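Local coordinates for VP1 (Merkel cell polyomavirus, PDB 4FMH), which forms the pentameric building block of the viral capsid and binds sialylated glycans used as receptors for infection, at residues 91-96 against 281-286; 135-140 against 251-256. All coordinates share one frame; numbering follows the deposited sequence.

Interaction 1 (91-96 against 281-286); sequences MWEAIS and TLRKRW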
loop_
_atom_site.group_PDB
_atom_site.type_symbol
_atom_site.label_atom_id
_atom_site.label_comp_id
_atom_site.label_asym_id
_atom_site.label_seq_id
_atom_site.Cartn_x
_atom_site.Cartn_y
_atom_site.Cartn_z
ATOM N N MET B 91 40.152 -7.509 -9.075
ATOM C CA MET B 91 38.929 -7.313 -9.849
ATOM C C MET B 91 38.129 -6.175 -9.237
ATOM O O MET B 91 38.175 -5.970 -8.020
ATOM C CB MET B 91 38.067 -8.572 -9.833
ATOM C CG MET B 91 38.583 -9.713 -10.694
ATOM S SD MET B 91 37.464 -11.135 -10.644
ATOM C CE MET B 91 36.269 -10.674 -11.885
ATOM N N TRP B 92 37.399 -5.444 -10.076
ATOM C CA TRP B 92 36.444 -4.461 -9.581
ATOM C C TRP B 92 35.210 -5.166 -9.024
ATOM O O TRP B 92 34.642 -6.055 -9.665
ATOM C CB TRP B 92 36.055 -3.475 -10.677
ATOM C CG TRP B 92 37.143 -2.497 -11.018
ATOM C CD1 TRP B 92 37.878 -2.456 -12.168
ATOM C CD2 TRP B 92 37.616 -1.420 -10.200
ATOM N NE1 TRP B 92 38.777 -1.417 -12.120
ATOM C CE2 TRP B 92 38.640 -0.766 -10.923
ATOM C CE3 TRP B 92 37.276 -0.944 -8.925
ATOM C CZ2 TRP B 92 39.328 0.340 -10.415
ATOM C CZ3 TRP B 92 37.967 0.152 -8.415
ATOM C CH2 TRP B 92 38.978 0.783 -9.163
ATOM N N GLU B 93 34.826 -4.772 -7.816
ATOM C CA GLU B 93 33.671 -5.340 -7.124
ATOM C C GLU B 93 32.638 -4.240 -6.910
ATOM O O GLU B 93 32.921 -3.251 -6.235
ATOM C CB GLU B 93 34.117 -5.926 -5.782
ATOM C CG GLU B 93 33.001 -6.481 -4.899
ATOM C CD GLU B 93 33.458 -6.758 -3.473
ATOM O OE1 GLU B 93 34.622 -6.438 -3.123
ATOM O OE2 GLU B 93 32.643 -7.295 -2.697
ATOM N N ALA B 94 31.450 -4.407 -7.489
ATOM C CA ALA B 94 30.365 -3.430 -7.327
ATOM C C ALA B 94 29.727 -3.583 -5.954
ATOM O O ALA B 94 29.238 -4.662 -5.615
ATOM C CB ALA B 94 29.315 -3.604 -8.421
ATOM N N ILE B 95 29.732 -2.514 -5.161
ATOM C CA ILE B 95 29.268 -2.622 -3.771
ATOM C C ILE B 95 27.947 -1.904 -3.475
ATOM O O ILE B 95 27.207 -2.307 -2.572
ATOM C CB ILE B 95 30.370 -2.244 -2.742
ATOM C CG1 ILE B 95 30.695 -0.741 -2.786
ATOM C CG2 ILE B 95 31.619 -3.120 -2.963
ATOM C CD1 ILE B 95 31.711 -0.301 -1.725
ATOM N N SER B 96 27.649 -0.858 -4.237
ATOM C CA SER B 96 26.385 -0.139 -4.085
ATOM C C SER B 96 26.056 0.633 -5.344
ATOM O O SER B 96 26.930 0.885 -6.178
ATOM C CB SER B 96 26.427 0.816 -2.883
ATOM O OG SER B 96 27.478 1.760 -3.011
ATOM N N THR B 281 29.147 2.400 -7.160
ATOM C CA THR B 281 30.401 2.458 -6.416
ATOM C C THR B 281 31.069 1.097 -6.474
ATOM O O THR B 281 30.440 0.077 -6.184
ATOM C CB THR B 281 30.172 2.862 -4.936
ATOM O OG1 THR B 281 29.568 4.157 -4.888
ATOM C CG2 THR B 281 31.485 2.902 -4.154
ATOM N N LEU B 282 32.346 1.085 -6.852
ATOM C CA LEU B 282 33.104 -0.156 -6.925
ATOM C C LEU B 282 34.398 -0.070 -6.122
ATOM O O LEU B 282 34.977 1.005 -5.965
ATOM C CB LEU B 282 33.399 -0.545 -8.380
ATOM C CG LEU B 282 32.222 -0.585 -9.365
ATOM C CD1 LEU B 282 32.132 0.730 -10.117
ATOM C CD2 LEU B 282 32.379 -1.738 -10.347
ATOM N N ARG B 283 34.835 -1.212 -5.603
ATOM C CA ARG B 283 36.109 -1.290 -4.896
ATOM C C ARG B 283 36.958 -2.413 -5.484
ATOM O O ARG B 283 36.432 -3.327 -6.122
ATOM C CB ARG B 283 35.890 -1.517 -3.396
ATOM C CG ARG B 283 35.286 -2.872 -3.061
ATOM C CD ARG B 283 35.124 -3.077 -1.576
ATOM N NE ARG B 283 34.364 -4.295 -1.315
ATOM C CZ ARG B 283 33.717 -4.553 -0.185
ATOM N NH1 ARG B 283 33.736 -3.681 0.810
ATOM N NH2 ARG B 283 33.049 -5.689 -0.055
ATOM N N LYS B 284 38.269 -2.338 -5.269
ATOM C CA LYS B 284 39.186 -3.368 -5.745
ATOM C C LYS B 284 39.183 -4.567 -4.797
ATOM O O LYS B 284 39.239 -4.406 -3.576
ATOM C CB LYS B 284 40.600 -2.804 -5.888
ATOM C CG LYS B 284 40.751 -1.713 -6.941
ATOM C CD LYS B 284 42.158 -1.119 -6.907
ATOM C CE LYS B 284 42.294 0.058 -7.856
ATOM N NZ LYS B 284 43.678 0.609 -7.869
ATOM N N ARG B 285 39.104 -5.763 -5.368
ATOM C CA ARG B 285 39.076 -7.002 -4.593
ATOM C C ARG B 285 40.086 -8.015 -5.134
ATOM O O ARG B 285 40.145 -8.243 -6.339
ATOM C CB ARG B 285 37.662 -7.606 -4.631
ATOM C CG ARG B 285 37.549 -9.011 -4.038
ATOM C CD ARG B 285 37.454 -8.977 -2.518
ATOM N NE ARG B 285 36.106 -8.630 -2.085
ATOM C CZ ARG B 285 35.533 -9.073 -0.972
ATOM N NH1 ARG B 285 36.188 -9.893 -0.156
ATOM N NH2 ARG B 285 34.291 -8.705 -0.681
ATOM N N TRP B 286 40.867 -8.620 -4.239
ATOM C CA TRP B 286 41.774 -9.716 -4.609
ATOM C C TRP B 286 40.981 -11.002 -4.833
ATOM O O TRP B 286 40.116 -11.352 -4.021
ATOM C CB TRP B 286 42.819 -9.965 -3.515
ATOM C CG TRP B 286 43.912 -8.943 -3.430
ATOM C CD1 TRP B 286 44.103 -8.033 -2.431
ATOM C CD2 TRP B 286 44.975 -8.740 -4.367
ATOM N NE1 TRP B 286 45.211 -7.267 -2.693
ATOM C CE2 TRP B 286 45.769 -7.682 -3.873
ATOM C CE3 TRP B 286 45.333 -9.348 -5.580
ATOM C CZ2 TRP B 286 46.907 -7.218 -4.548
ATOM C CZ3 TRP B 286 46.467 -8.884 -6.254
ATOM C CH2 TRP B 286 47.234 -7.826 -5.736
#
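Glu93 lies between Arg283 and Arg285, and each arginine grips its carboxylate side-on, with NE on OE1 and NH2 on OE2. Glu93 OE1 is 2.8 Å from NE of Arg283 and also 2.8 Å from NE of Arg285, the two donors arriving from opposite faces of the carboxylate. Glu93 gets there with CG anti to its backbone N (chi1 176°) and an extended chain. Arg283 runs beside it as a straight chain, whereas Arg285 bends at chi2 and chi3 to come round. Gripped by two guanidinium groups, and with OE2 also taking the backbone N-H of Gly243, the buried carboxylate of Glu93 is probably kept ionised. Ile95 CG2 sits over one face of the Arg283 guanidinium, toward its rim, 3.4 Å from Arg283 NE. On the opposite face of the sheet, Lys284 stretches alongside Trp92 and sets its CG over the six-membered ring, 3.9 Å from the centroid, a CH-pi contact. Leu282 CB lies obliquely to the same ring, 3.9 Å from Trp92 CE3, while the indole NE1 bonds to Pro78 O. Backbone bonds join the Met91–Arg285 and Glu93–Arg283 pairs. Farther along, Ile95 N bonds to Thr281 O at 2.9 Å and Thr281 N to Ser96 O, so two residues face one. This is a classic beta bulge in an antiparallel pair of the VP1 jelly roll, strands 89-101 and 269-287.

Interaction 2 (135-140 against 251-256); sequences FAIGGE and LFISCA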
loop_
_atom_site.group_PDB
_atom_site.type_symbol
_atom_site.label_atom_id
_atom_site.label_comp_id
_atom_site.label_asym_id
_atom_site.label_seq_id
_atom_site.Cartn_x
_atom_site.Cartn_y
_atom_site.Cartn_z
ATOM N N PHE B 135 15.984 -3.145 -12.679
ATOM C CA PHE B 135 17.371 -2.816 -12.985
ATOM C C PHE B 135 18.241 -3.950 -12.469
ATOM O O PHE B 135 17.841 -4.688 -11.554
ATOM C CB PHE B 135 17.783 -1.441 -12.420
ATOM C CG PHE B 135 17.985 -1.416 -10.921
ATOM C CD1 PHE B 135 16.912 -1.199 -10.062
ATOM C CD2 PHE B 135 19.259 -1.587 -10.374
ATOM C CE1 PHE B 135 17.097 -1.163 -8.678
ATOM C CE2 PHE B 135 19.454 -1.546 -8.995
ATOM C CZ PHE B 135 18.377 -1.337 -8.147
ATOM N N ALA B 136 19.413 -4.097 -13.085
ATOM C CA ALA B 136 20.364 -5.132 -12.722
ATOM C C ALA B 136 21.776 -4.584 -12.836
ATOM O O ALA B 136 22.084 -3.806 -13.753
ATOM C CB ALA B 136 20.203 -6.337 -13.628
ATOM N N ILE B 137 22.613 -4.985 -11.891
ATOM C CA ILE B 137 24.035 -4.670 -11.904
ATOM C C ILE B 137 24.771 -6.004 -11.815
ATOM O O ILE B 137 24.516 -6.792 -10.898
ATOM C CB ILE B 137 24.446 -3.776 -10.701
ATOM C CG1 ILE B 137 23.507 -2.558 -10.541
ATOM C CG2 ILE B 137 25.936 -3.380 -10.804
ATOM C CD1 ILE B 137 23.550 -1.540 -11.679
ATOM N N GLY B 138 25.672 -6.254 -12.767
ATOM C CA GLY B 138 26.432 -7.506 -12.795
ATOM C C GLY B 138 27.853 -7.360 -13.311
ATOM O O GLY B 138 28.200 -6.347 -13.927
ATOM N N GLY B 139 28.670 -8.381 -13.061
ATOM C CA GLY B 139 30.042 -8.428 -13.565
ATOM C C GLY B 139 30.122 -9.198 -14.872
ATOM O O GLY B 139 31.212 -9.544 -15.341
ATOM N N GLU B 140 28.950 -9.457 -15.447
ATOM C CA GLU B 140 28.792 -10.209 -16.690
ATOM C C GLU B 140 27.340 -10.020 -17.147
ATOM O O GLU B 140 26.519 -9.526 -16.366
ATOM C CB GLU B 140 29.123 -11.690 -16.477
ATOM C CG GLU B 140 28.209 -12.426 -15.505
ATOM C CD GLU B 140 28.762 -13.784 -15.123
ATOM O OE1 GLU B 140 28.304 -14.796 -15.694
ATOM O OE2 GLU B 140 29.671 -13.836 -14.267
ATOM N N LEU B 251 31.574 -3.848 -16.422
ATOM C CA LEU B 251 30.406 -3.745 -15.566
ATOM C C LEU B 251 29.158 -3.703 -16.440
ATOM O O LEU B 251 29.049 -2.870 -17.342
ATOM C CB LEU B 251 30.493 -2.481 -14.700
ATOM C CG LEU B 251 29.316 -2.144 -13.773
ATOM C CD1 LEU B 251 29.244 -3.099 -12.604
ATOM C CD2 LEU B 251 29.458 -0.719 -13.271
ATOM N N PHE B 252 28.229 -4.612 -16.172
ATOM C CA PHE B 252 27.007 -4.702 -16.955
ATOM C C PHE B 252 25.837 -4.076 -16.218
ATOM O O PHE B 252 25.561 -4.416 -15.070
ATOM C CB PHE B 252 26.704 -6.154 -17.317
ATOM C CG PHE B 252 27.515 -6.664 -18.480
ATOM C CD1 PHE B 252 28.825 -7.092 -18.295
ATOM C CD2 PHE B 252 26.971 -6.696 -19.765
ATOM C CE1 PHE B 252 29.593 -7.565 -19.376
ATOM C CE2 PHE B 252 27.728 -7.169 -20.852
ATOM C CZ PHE B 252 29.039 -7.602 -20.651
ATOM N N ILE B 253 25.173 -3.144 -16.896
ATOM C CA ILE B 253 24.039 -2.412 -16.342
ATOM C C ILE B 253 22.838 -2.618 -17.256
ATOM O O ILE B 253 22.913 -2.332 -18.456
ATOM C CB ILE B 253 24.370 -0.909 -16.210
ATOM C CG1 ILE B 253 25.716 -0.743 -15.475
ATOM C CG2 ILE B 253 23.189 -0.143 -15.592
ATOM C CD1 ILE B 253 25.736 0.243 -14.342
ATOM N N SER B 254 21.742 -3.119 -16.682
ATOM C CA SER B 254 20.547 -3.470 -17.442
ATOM C C SER B 254 19.325 -2.870 -16.785
ATOM O O SER B 254 19.292 -2.728 -15.561
ATOM C CB SER B 254 20.370 -4.990 -17.484
ATOM O OG SER B 254 21.574 -5.639 -17.850
ATOM N N CYS B 255 18.307 -2.546 -17.577
ATOM C CA CYS B 255 17.060 -2.035 -16.995
ATOM C C CYS B 255 15.880 -2.014 -17.963
ATOM O O CYS B 255 16.027 -2.244 -19.169
ATOM C CB CYS B 255 17.281 -0.635 -16.395
ATOM S SG CYS B 255 17.592 0.653 -17.610
ATOM N N ALA B 256 14.703 -1.747 -17.410
ATOM C CA ALA B 256 13.492 -1.524 -18.197
ATOM C C ALA B 256 12.567 -0.700 -17.332
ATOM O O ALA B 256 12.429 -0.988 -16.138
ATOM C CB ALA B 256 12.831 -2.840 -18.564
HETATM O O HOH W 1 23.118 -5.925 -15.560
#
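The Phe252 ring packs against the backbone of Glu140, whose C atom sits over one ring face, 3.5 Å from Phe252 CD1. Gly138 O comes to the edge of the ring, near its plane, and Pro141 also touches this side chain. The other phenyl, Phe135, leads its ring away from segment 251-256 and stacks with Tyr213; chi1 of 74° places CG between its backbone N and carbonyl carbon, and it is CB that packs on Cys255 CB, at 4.1 Å. Two hydrogen-bonded pairs, Ala136 with Ser254 and Gly138 with Phe252, tie the antiparallel backbones together, Phe252 N reaching Gly138 O at 2.8 Å. On the face holding Ile137 and Ile253 the contact is apolar: the two side chains lie side by side with their CD1 atoms 3.9 Å apart, and Ile137 CG2 meets Leu251 CD1 at 3.8 Å. On the face of Ala136 and Ser254 a water bonds to Ser254 OG, 2.8 Å away. The Glu140 carboxylate forms a salt bridge with Lys247 and a hydrogen bond with Asn209. The chemistry is thus two-sided: hydrocarbon contacts on the isoleucine face, and on the face of Ala136, Ser254 and Phe252 a mixed one, where a phenyl packs on backbone and the water gives Ala136 O and Phe252 O a second, weak donor besides their strand partners.

How the interactions relate
Interactions 1 and 2 lie about 14 Å apart, centre to centre, and meet through aliphatic side chains. Leu282 CD2 is 4.1 Å from Leu251 CD1, and Ala94 CB is 4.1 Å from Ile137 CG2, so the Ala94–Leu282 face of interaction 1 and the isoleucine face of interaction 2 pack directly on each other. In sequence both segments of interaction 2 fall between those of interaction 1, and strands 250-263 and 269-287, one from each contact, are sheet neighbours. The connection between these two strands carries Lys264, Ser266 and Lys268 of the glycan pocket; none of the pocket residues belongs to either contact.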